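Local coordinates for pesticidal crystal protein Cry4Aa (Bacillus thuringiensis, PDB 2C9K) that kills mosquito larvae by binding receptors on midgut epithelial cells and forming pores that lead to their colloid-osmotic lysis, at residues 5-17 and 234-246. Residues are numbered along the deposited sequence; the frame is centred on the assembly and turned at random.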
loop_
_atom_site.group_PDB
_atom_site.type_symbol
_atom_site.label_atom_id
_atom_site.label_comp_id
_atom_site.label_asym_id
_atom_site.label_seq_id
_atom_site.Cartn_x
_atom_site.Cartn_y
_atom_site.Cartn_z
ATOM N N ALA A 5 -12.667 7.245 2.053
ATOM C CA ALA A 5 -12.303 6.937 3.433
ATOM C C ALA A 5 -11.092 6.008 3.473
ATOM O O ALA A 5 -10.160 6.228 4.250
ATOM C CB ALA A 5 -13.477 6.301 4.162
ATOM N N TYR A 6 -11.107 4.969 2.638
ATOM C CA TYR A 6 -10.003 4.012 2.569
ATOM C C TYR A 6 -8.669 4.744 2.519
ATOM O O TYR A 6 -7.813 4.566 3.385
ATOM C CB TYR A 6 -10.132 3.137 1.316
ATOM C CG TYR A 6 -11.333 2.212 1.291
ATOM C CD1 TYR A 6 -11.842 1.747 0.082
ATOM C CD2 TYR A 6 -11.945 1.785 2.474
ATOM C CE1 TYR A 6 -12.927 0.884 0.042
ATOM C CE2 TYR A 6 -13.031 0.919 2.448
ATOM C CZ TYR A 6 -13.519 0.473 1.227
ATOM O OH TYR A 6 -14.608 -0.374 1.184
ATOM N N THR A 7 -8.499 5.577 1.497
ATOM C CA THR A 7 -7.264 6.321 1.332
ATOM C C THR A 7 -7.047 7.439 2.356
ATOM O O THR A 7 -5.903 7.800 2.624
ATOM C CB THR A 7 -7.148 6.892 -0.100
ATOM O OG1 THR A 7 -8.381 7.514 -0.473
ATOM C CG2 THR A 7 -6.829 5.780 -1.092
ATOM N N ILE A 8 -8.116 7.989 2.934
ATOM C CA ILE A 8 -7.955 9.046 3.941
ATOM C C ILE A 8 -7.567 8.466 5.305
ATOM O O ILE A 8 -6.671 8.968 5.976
ATOM C CB ILE A 8 -9.243 9.872 4.154
ATOM C CG1 ILE A 8 -9.554 10.722 2.920
ATOM C CG2 ILE A 8 -9.063 10.778 5.374
ATOM C CD1 ILE A 8 -10.896 11.409 2.985
ATOM N N VAL A 9 -8.267 7.423 5.728
ATOM C CA VAL A 9 -7.958 6.800 6.999
ATOM C C VAL A 9 -6.498 6.361 6.987
ATOM O O VAL A 9 -5.804 6.451 7.998
ATOM C CB VAL A 9 -8.841 5.565 7.246
ATOM C CG1 VAL A 9 -8.360 4.829 8.486
ATOM C CG2 VAL A 9 -10.292 5.986 7.406
ATOM N N VAL A 10 -6.029 5.884 5.841
ATOM C CA VAL A 10 -4.651 5.429 5.740
ATOM C C VAL A 10 -3.712 6.623 5.772
ATOM O O VAL A 10 -2.638 6.566 6.372
ATOM C CB VAL A 10 -4.431 4.621 4.445
ATOM C CG1 VAL A 10 -2.965 4.262 4.288
ATOM C CG2 VAL A 10 -5.265 3.364 4.492
ATOM N N GLY A 11 -4.133 7.710 5.135
ATOM C CA GLY A 11 -3.325 8.913 5.111
ATOM C C GLY A 11 -3.120 9.514 6.489
ATOM O O GLY A 11 -2.040 10.023 6.785
ATOM N N THR A 12 -4.144 9.445 7.333
ATOM C CA THR A 12 -4.077 10.000 8.679
ATOM C C THR A 12 -3.148 9.236 9.605
ATOM O O THR A 12 -2.463 9.824 10.433
ATOM C CB THR A 12 -5.456 10.023 9.327
ATOM O OG1 THR A 12 -6.383 10.638 8.429
ATOM C CG2 THR A 12 -5.420 10.815 10.620
ATOM N N VAL A 13 -3.144 7.917 9.472
ATOM C CA VAL A 13 -2.288 7.062 10.296
ATOM C C VAL A 13 -0.806 7.321 9.991
ATOM O O VAL A 13 -0.006 7.480 10.914
ATOM C CB VAL A 13 -2.629 5.559 10.077
ATOM C CG1 VAL A 13 -1.651 4.685 10.819
ATOM C CG2 VAL A 13 -4.038 5.279 10.554
ATOM N N LEU A 14 -0.449 7.371 8.705
ATOM C CA LEU A 14 0.931 7.646 8.296
ATOM C C LEU A 14 1.386 8.946 8.944
ATOM O O LEU A 14 2.452 9.013 9.557
ATOM C CB LEU A 14 1.031 7.781 6.775
ATOM C CG LEU A 14 1.032 6.477 5.982
ATOM C CD1 LEU A 14 0.730 6.749 4.523
ATOM C CD2 LEU A 14 2.379 5.793 6.146
ATOM N N THR A 15 0.562 9.977 8.797
ATOM C CA THR A 15 0.831 11.292 9.365
ATOM C C THR A 15 0.823 11.227 10.889
ATOM O O THR A 15 1.570 11.930 11.556
ATOM C CB THR A 15 -0.244 12.290 8.918
ATOM O OG1 THR A 15 -0.245 12.369 7.489
ATOM C CG2 THR A 15 0.017 13.660 9.500
ATOM N N GLY A 16 -0.019 10.359 11.425
ATOM C CA GLY A 16 -0.145 10.234 12.862
ATOM C C GLY A 16 1.048 9.722 13.634
ATOM O O GLY A 16 1.247 10.122 14.783
ATOM N N PHE A 17 1.831 8.835 13.030
ATOM C CA PHE A 17 2.996 8.290 13.717
ATOM C C PHE A 17 4.157 9.269 13.776
ATOM O O PHE A 17 5.256 8.914 14.206
ATOM C CB PHE A 17 3.440 6.991 13.051
ATOM C CG PHE A 17 2.525 5.838 13.329
ATOM C CD1 PHE A 17 1.765 5.277 12.319
ATOM C CD2 PHE A 17 2.393 5.343 14.618
ATOM C CE1 PHE A 17 0.881 4.237 12.594
ATOM C CE2 PHE A 17 1.515 4.307 14.902
ATOM C CZ PHE A 17 0.756 3.756 13.885
ATOM N N THR A 234 -6.036 -0.784 -0.477
ATOM C CA THR A 234 -6.193 0.571 0.028
ATOM C C THR A 234 -7.070 0.635 1.274
ATOM O O THR A 234 -7.036 1.623 2.006
ATOM C CB THR A 234 -6.806 1.491 -1.034
ATOM O OG1 THR A 234 -8.167 1.120 -1.268
ATOM C CG2 THR A 234 -6.050 1.368 -2.324
ATOM N N ALA A 235 -7.859 -0.407 1.516
ATOM C CA ALA A 235 -8.732 -0.421 2.688
ATOM C C ALA A 235 -8.096 -1.167 3.852
ATOM O O ALA A 235 -7.929 -0.618 4.937
ATOM C CB ALA A 235 -10.079 -1.042 2.340
ATOM N N VAL A 236 -7.713 -2.413 3.621
ATOM C CA VAL A 236 -7.116 -3.211 4.676
ATOM C C VAL A 236 -5.587 -3.262 4.694
ATOM O O VAL A 236 -4.963 -2.675 5.567
ATOM C CB VAL A 236 -7.666 -4.648 4.629
ATOM C CG1 VAL A 236 -7.185 -5.445 5.840
ATOM C CG2 VAL A 236 -9.185 -4.602 4.578
ATOM N N LEU A 237 -4.987 -3.956 3.732
ATOM C CA LEU A 237 -3.533 -4.109 3.695
ATOM C C LEU A 237 -2.710 -2.850 3.991
ATOM O O LEU A 237 -1.715 -2.918 4.719
ATOM C CB LEU A 237 -3.105 -4.708 2.351
ATOM C CG LEU A 237 -3.860 -5.975 1.934
ATOM C CD1 LEU A 237 -3.153 -6.629 0.758
ATOM C CD2 LEU A 237 -3.945 -6.935 3.105
ATOM N N ASP A 238 -3.111 -1.706 3.436
ATOM C CA ASP A 238 -2.369 -0.467 3.676
ATOM C C ASP A 238 -2.452 -0.112 5.143
ATOM O O ASP A 238 -1.475 0.333 5.744
ATOM C CB ASP A 238 -2.916 0.697 2.831
ATOM C CG ASP A 238 -2.412 0.667 1.390
ATOM O OD1 ASP A 238 -1.495 -0.129 1.090
ATOM O OD2 ASP A 238 -2.926 1.446 0.557
ATOM N N LEU A 239 -3.623 -0.329 5.724
ATOM C CA LEU A 239 -3.834 -0.033 7.130
ATOM C C LEU A 239 -3.078 -1.056 7.992
ATOM O O LEU A 239 -2.427 -0.696 8.970
ATOM C CB LEU A 239 -5.334 -0.052 7.421
ATOM C CG LEU A 239 -5.862 0.619 8.687
ATOM C CD1 LEU A 239 -5.272 2.029 8.855
ATOM C CD2 LEU A 239 -7.395 0.663 8.591
ATOM N N VAL A 240 -3.138 -2.325 7.604
ATOM C CA VAL A 240 -2.455 -3.389 8.329
ATOM C C VAL A 240 -0.929 -3.243 8.320
ATOM O O VAL A 240 -0.253 -3.657 9.262
ATOM C CB VAL A 240 -2.824 -4.769 7.738
ATOM C CG1 VAL A 240 -2.104 -5.887 8.493
ATOM C CG2 VAL A 240 -4.331 -4.961 7.792
ATOM N N ALA A 241 -0.384 -2.665 7.252
ATOM C CA ALA A 241 1.064 -2.472 7.142
ATOM C C ALA A 241 1.612 -1.439 8.140
ATOM O O ALA A 241 2.804 -1.433 8.446
ATOM C CB ALA A 241 1.424 -2.064 5.722
ATOM N N LEU A 242 0.744 -0.574 8.653
ATOM C CA LEU A 242 1.172 0.445 9.608
ATOM C C LEU A 242 0.994 0.015 11.071
ATOM O O LEU A 242 1.560 0.635 11.979
ATOM C CB LEU A 242 0.398 1.741 9.366
ATOM C CG LEU A 242 0.454 2.252 7.931
ATOM C CD1 LEU A 242 -0.515 3.421 7.757
ATOM C CD2 LEU A 242 1.879 2.665 7.595
ATOM N N PHE A 243 0.217 -1.045 11.292
ATOM C CA PHE A 243 -0.050 -1.538 12.646
ATOM C C PHE A 243 1.192 -1.723 13.524
ATOM O O PHE A 243 1.170 -1.422 14.724
ATOM C CB PHE A 243 -0.826 -2.856 12.573
ATOM C CG PHE A 243 -2.295 -2.694 12.239
ATOM C CD1 PHE A 243 -3.074 -3.805 11.919
ATOM C CD2 PHE A 243 -2.904 -1.444 12.283
ATOM C CE1 PHE A 243 -4.428 -3.676 11.652
ATOM C CE2 PHE A 243 -4.263 -1.307 12.015
ATOM C CZ PHE A 243 -5.026 -2.423 11.700
ATOM N N PRO A 244 2.297 -2.209 12.938
ATOM C CA PRO A 244 3.510 -2.410 13.731
ATOM C C PRO A 244 4.016 -1.127 14.350
ATOM O O PRO A 244 4.765 -1.156 15.312
ATOM C CB PRO A 244 4.491 -2.988 12.716
ATOM C CG PRO A 244 3.596 -3.714 11.761
ATOM C CD PRO A 244 2.486 -2.711 11.568
ATOM N N ASN A 245 3.614 0.001 13.788
ATOM C CA ASN A 245 4.043 1.293 14.311
ATOM C C ASN A 245 3.374 1.547 15.655
ATOM O O ASN A 245 3.844 2.364 16.446
ATOM C CB ASN A 245 3.677 2.412 13.334
ATOM C CG ASN A 245 4.332 2.245 11.971
ATOM O OD1 ASN A 245 4.106 3.050 11.064
ATOM N ND2 ASN A 245 5.148 1.203 11.817
ATOM N N TYR A 246 2.270 0.850 15.911
ATOM C CA TYR A 246 1.557 1.015 17.167
ATOM C C TYR A 246 2.308 0.346 18.311
ATOM O O TYR A 246 1.943 0.527 19.471
ATOM C CB TYR A 246 0.145 0.429 17.078
ATOM C CG TYR A 246 -0.837 1.253 16.261
ATOM C CD1 TYR A 246 -1.119 2.582 16.596
ATOM C CD2 TYR A 246 -1.490 0.707 15.158
ATOM C CE1 TYR A 246 -2.025 3.345 15.848
ATOM C CE2 TYR A 246 -2.396 1.463 14.409
ATOM C CZ TYR A 246 -2.655 2.779 14.756
ATOM O OH TYR A 246 -3.519 3.531 13.992
HETATM O O HOH W 1 -8.498 2.391 5.127
#
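Y6 O accepts a hydrogen bond from a water at 2.9 Å, and the same water donates to A235 O, so one molecule bridges the two backbones near the start of helix 5-16. The bridge lies where the two backbones come closest and where helix 234-240 opens into a wider, pi-type turn. Beside it the Y6 ring presents one face to A235; the methyl CB sits 3.5 Å from the ring centroid, a CH-pi contact displaced toward the rim.

Farther along, helices 5-16 and 234-240 run nearly parallel, 11° apart, and V10 straddles D238 CB with both methyls, while the D238 carboxylate is salt-bridged to R261. V13 CG2 faces L239 CD1; its other methyl, CG1, is anti to the backbone N (chi1 174°) and meets CD1 of L242, farther along segment 234-246, at 3.5 Å. L14 CD2 meets the other branch, L242 CD2, at 3.5 Å, the side chains crossing at about a right angle.

At the far end F17 leaves the helix and lays a ring face over N245 CB. The same ring turns its edge, CZ foremost, onto the centre of the Y246 face, a T-shaped pair with centroids 4.8 Å apart and planes at 64°. Y246 OH is hydrogen-bonded to N148 of helix 140-164, which helps fix the ring that receives F17.

This is the N-terminal, all-helical domain of the three-domain delta-endotoxin fold, the part associated with pore formation. Helix 5-16, the first of this fragment, is thus held against segment 234-246 by apolar and aromatic packing, and the hydrogen-bonded link between them is one bridging water.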